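Local structure of aminotransferase class I and II (Anaerococcus prevotii, 4EMY) at residues I129-Y134 / F152-D157. The protein probably acts as a pyridoxal 5'-phosphate-dependent transaminase of the class I aminotransferase family, working as a homodimer. Residues are numbered along the deposited sequence; the frame is centred on the assembly and turned at random.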
loop_
_atom_site.group_PDB
_atom_site.type_symbol
_atom_site.label_atom_id
_atom_site.label_comp_id
_atom_site.label_asym_id
_atom_site.label_seq_id
_atom_site.Cartn_x
_atom_site.Cartn_y
_atom_site.Cartn_z
ATOM N N ILE A 129 -13.236 11.642 15.971
ATOM C CA ILE A 129 -14.369 11.255 16.796
ATOM C C ILE A 129 -15.114 10.103 16.124
ATOM O O ILE A 129 -15.740 10.274 15.070
ATOM C CB ILE A 129 -15.283 12.457 17.089
ATOM C CG1 ILE A 129 -14.460 13.579 17.728
ATOM C CG2 ILE A 129 -16.429 12.048 17.999
ATOM C CD1 ILE A 129 -14.760 14.948 17.167
ATOM N N CYS A 130 -15.012 8.933 16.750
ATOM C CA CYS A 130 -15.487 7.676 16.185
ATOM C C CYS A 130 -16.409 6.948 17.146
ATOM O O CYS A 130 -16.280 7.081 18.369
ATOM C CB CYS A 130 -14.305 6.768 15.834
ATOM S SG CYS A 130 -14.794 5.146 15.192
ATOM N N HIS A 131 -17.326 6.165 16.579
ATOM C CA HIS A 131 -18.321 5.445 17.369
ATOM C C HIS A 131 -17.722 4.400 18.271
ATOM O O HIS A 131 -16.720 3.766 17.935
ATOM C CB HIS A 131 -19.414 4.856 16.481
ATOM C CG HIS A 131 -18.926 4.443 15.118
ATOM N ND1 HIS A 131 -18.182 3.339 14.920
ATOM C CD2 HIS A 131 -19.097 5.034 13.869
ATOM C CE1 HIS A 131 -17.891 3.229 13.613
ATOM N NE2 HIS A 131 -18.452 4.268 12.972
ATOM N N ASP A 132 -18.360 4.254 19.431
ATOM C CA ASP A 132 -18.006 3.346 20.537
ATOM C C ASP A 132 -17.581 1.932 20.147
ATOM O O ASP A 132 -16.680 1.357 20.758
ATOM C CB ASP A 132 -19.224 3.223 21.454
ATOM C CG ASP A 132 -18.896 3.490 22.885
ATOM O OD1 ASP A 132 -17.731 3.841 23.161
ATOM O OD2 ASP A 132 -19.804 3.357 23.733
ATOM N N TYR A 133 -18.286 1.365 19.170
ATOM C CA TYR A 133 -17.974 0.063 18.614
ATOM C C TYR A 133 -17.290 0.355 17.287
ATOM O O TYR A 133 -17.900 0.949 16.392
ATOM C CB TYR A 133 -19.254 -0.741 18.365
ATOM C CG TYR A 133 -20.152 -0.995 19.567
ATOM C CD1 TYR A 133 -20.800 0.057 20.231
ATOM C CD2 TYR A 133 -20.398 -2.295 20.010
ATOM C CE1 TYR A 133 -21.630 -0.182 21.319
ATOM C CE2 TYR A 133 -21.237 -2.543 21.089
ATOM C CZ TYR A 133 -21.851 -1.486 21.741
ATOM O OH TYR A 133 -22.678 -1.737 22.816
ATOM N N TYR A 134 -16.026 -0.039 17.161
ATOM C CA TYR A 134 -15.240 0.304 15.982
ATOM C C TYR A 134 -14.261 -0.778 15.581
ATOM O O TYR A 134 -13.833 -1.590 16.400
ATOM C CB TYR A 134 -14.469 1.607 16.212
ATOM C CG TYR A 134 -13.486 1.546 17.353
ATOM C CD1 TYR A 134 -12.152 1.218 17.132
ATOM C CD2 TYR A 134 -13.890 1.810 18.653
ATOM C CE1 TYR A 134 -11.248 1.154 18.177
ATOM C CE2 TYR A 134 -12.993 1.752 19.705
ATOM C CZ TYR A 134 -11.675 1.425 19.463
ATOM O OH TYR A 134 -10.785 1.373 20.512
ATOM N N PHE A 152 -17.375 8.063 21.262
ATOM C CA PHE A 152 -18.678 8.429 21.818
ATOM C C PHE A 152 -19.599 7.198 21.816
ATOM O O PHE A 152 -19.434 6.306 20.977
ATOM C CB PHE A 152 -19.303 9.583 21.024
ATOM C CG PHE A 152 -19.842 9.179 19.677
ATOM C CD1 PHE A 152 -21.178 8.816 19.527
ATOM C CD2 PHE A 152 -19.021 9.162 18.559
ATOM C CE1 PHE A 152 -21.679 8.441 18.289
ATOM C CE2 PHE A 152 -19.518 8.791 17.318
ATOM C CZ PHE A 152 -20.849 8.426 17.185
ATOM N N GLU A 153 -20.564 7.161 22.741
ATOM C CA GLU A 153 -21.509 6.043 22.855
ATOM C C GLU A 153 -22.394 5.924 21.616
ATOM O O GLU A 153 -23.307 6.722 21.422
ATOM C CB GLU A 153 -22.378 6.182 24.109
ATOM C CG GLU A 153 -21.631 6.020 25.426
ATOM C CD GLU A 153 -22.326 6.722 26.586
ATOM O OE1 GLU A 153 -21.824 7.780 27.026
ATOM O OE2 GLU A 153 -23.377 6.227 27.055
ATOM N N PHE A 154 -22.102 4.923 20.790
ATOM C CA PHE A 154 -22.821 4.633 19.537
ATOM C C PHE A 154 -24.347 4.661 19.678
ATOM O O PHE A 154 -25.025 5.414 18.978
ATOM C CB PHE A 154 -22.406 3.242 19.025
ATOM C CG PHE A 154 -22.464 3.079 17.527
ATOM C CD1 PHE A 154 -21.719 2.083 16.910
ATOM C CD2 PHE A 154 -23.243 3.909 16.732
ATOM C CE1 PHE A 154 -21.755 1.910 15.538
ATOM C CE2 PHE A 154 -23.277 3.745 15.358
ATOM C CZ PHE A 154 -22.533 2.743 14.761
ATOM N N PHE A 155 -24.871 3.834 20.580
ATOM C CA PHE A 155 -26.299 3.537 20.625
ATOM C C PHE A 155 -27.023 4.144 21.820
ATOM O O PHE A 155 -26.407 4.528 22.814
ATOM C CB PHE A 155 -26.524 2.021 20.640
ATOM C CG PHE A 155 -25.853 1.287 19.511
ATOM C CD1 PHE A 155 -26.347 1.369 18.212
ATOM C CD2 PHE A 155 -24.745 0.488 19.749
ATOM C CE1 PHE A 155 -25.736 0.682 17.177
ATOM C CE2 PHE A 155 -24.131 -0.200 18.718
ATOM C CZ PHE A 155 -24.625 -0.103 17.431
ATOM N N THR A 156 -28.343 4.225 21.706
ATOM C CA THR A 156 -29.201 4.542 22.835
ATOM C C THR A 156 -29.621 3.216 23.446
ATOM O O THR A 156 -29.288 2.163 22.915
ATOM C CB THR A 156 -30.446 5.342 22.401
ATOM O OG1 THR A 156 -31.190 4.592 21.428
ATOM C CG2 THR A 156 -30.041 6.694 21.817
ATOM N N ASP A 157 -30.349 3.262 24.555
ATOM C CA ASP A 157 -30.828 2.041 25.195
ATOM C C ASP A 157 -31.775 1.232 24.298
ATOM O O ASP A 157 -31.958 0.029 24.504
ATOM C CB ASP A 157 -31.467 2.362 26.552
ATOM C CG ASP A 157 -30.431 2.725 27.617
ATOM O OD1 ASP A 157 -29.212 2.574 27.350
ATOM O OD2 ASP A 157 -30.832 3.160 28.721
#
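F152 and H131 form a parallel beta bridge where the two strands run out. F152 N donates to C130 O at 3.2 Å, and D132 N makes a weak bond back to F152 O.

The H131 and F154 side chains run alongside each other, and their rings form an offset stack, centroids 4.6 Å apart and planes at 15°. H131 CB sits over the face of the F154 ring, 3.7 Å from that ring's centroid, a CH-pi contact. F154 CG is anti to the backbone N (chi1 -151°), which lays the ring along H131. F155 covers the other face of F154 and turns its edge to the face of Y133, planes at 66°. With F154 cut back to an alanine, the H131 imidazole would probably lose its stacking partner, and F155 could turn more freely.

Two hydrogen bonds fix the imidazole: H131 ND1 donates to Y133 O at 2.8 Å, and NE2 is bonded to the backbone N of N185. N185 lines the cofactor pocket, so H131 probably acts from the second shell; its side chain lies about 7 Å from the bound pyridoxal phosphate.

The F152 ring packs obliquely on the first strand's backbone, CE2 3.5 Å from H131 N. I129 CG2 meets F152 CD2 at 3.9 Å, and Y133 CD1 rests on F154 CB. D132 CB lies 3.4 Å from F154 N.

The contact joins the C-terminal ends of strand 127-131 and edge strand 148-152 in the mostly parallel seven-stranded sheet of the large, cofactor-binding domain of fold type I aminotransferases, with helix 163-176 packed against I129 and F152.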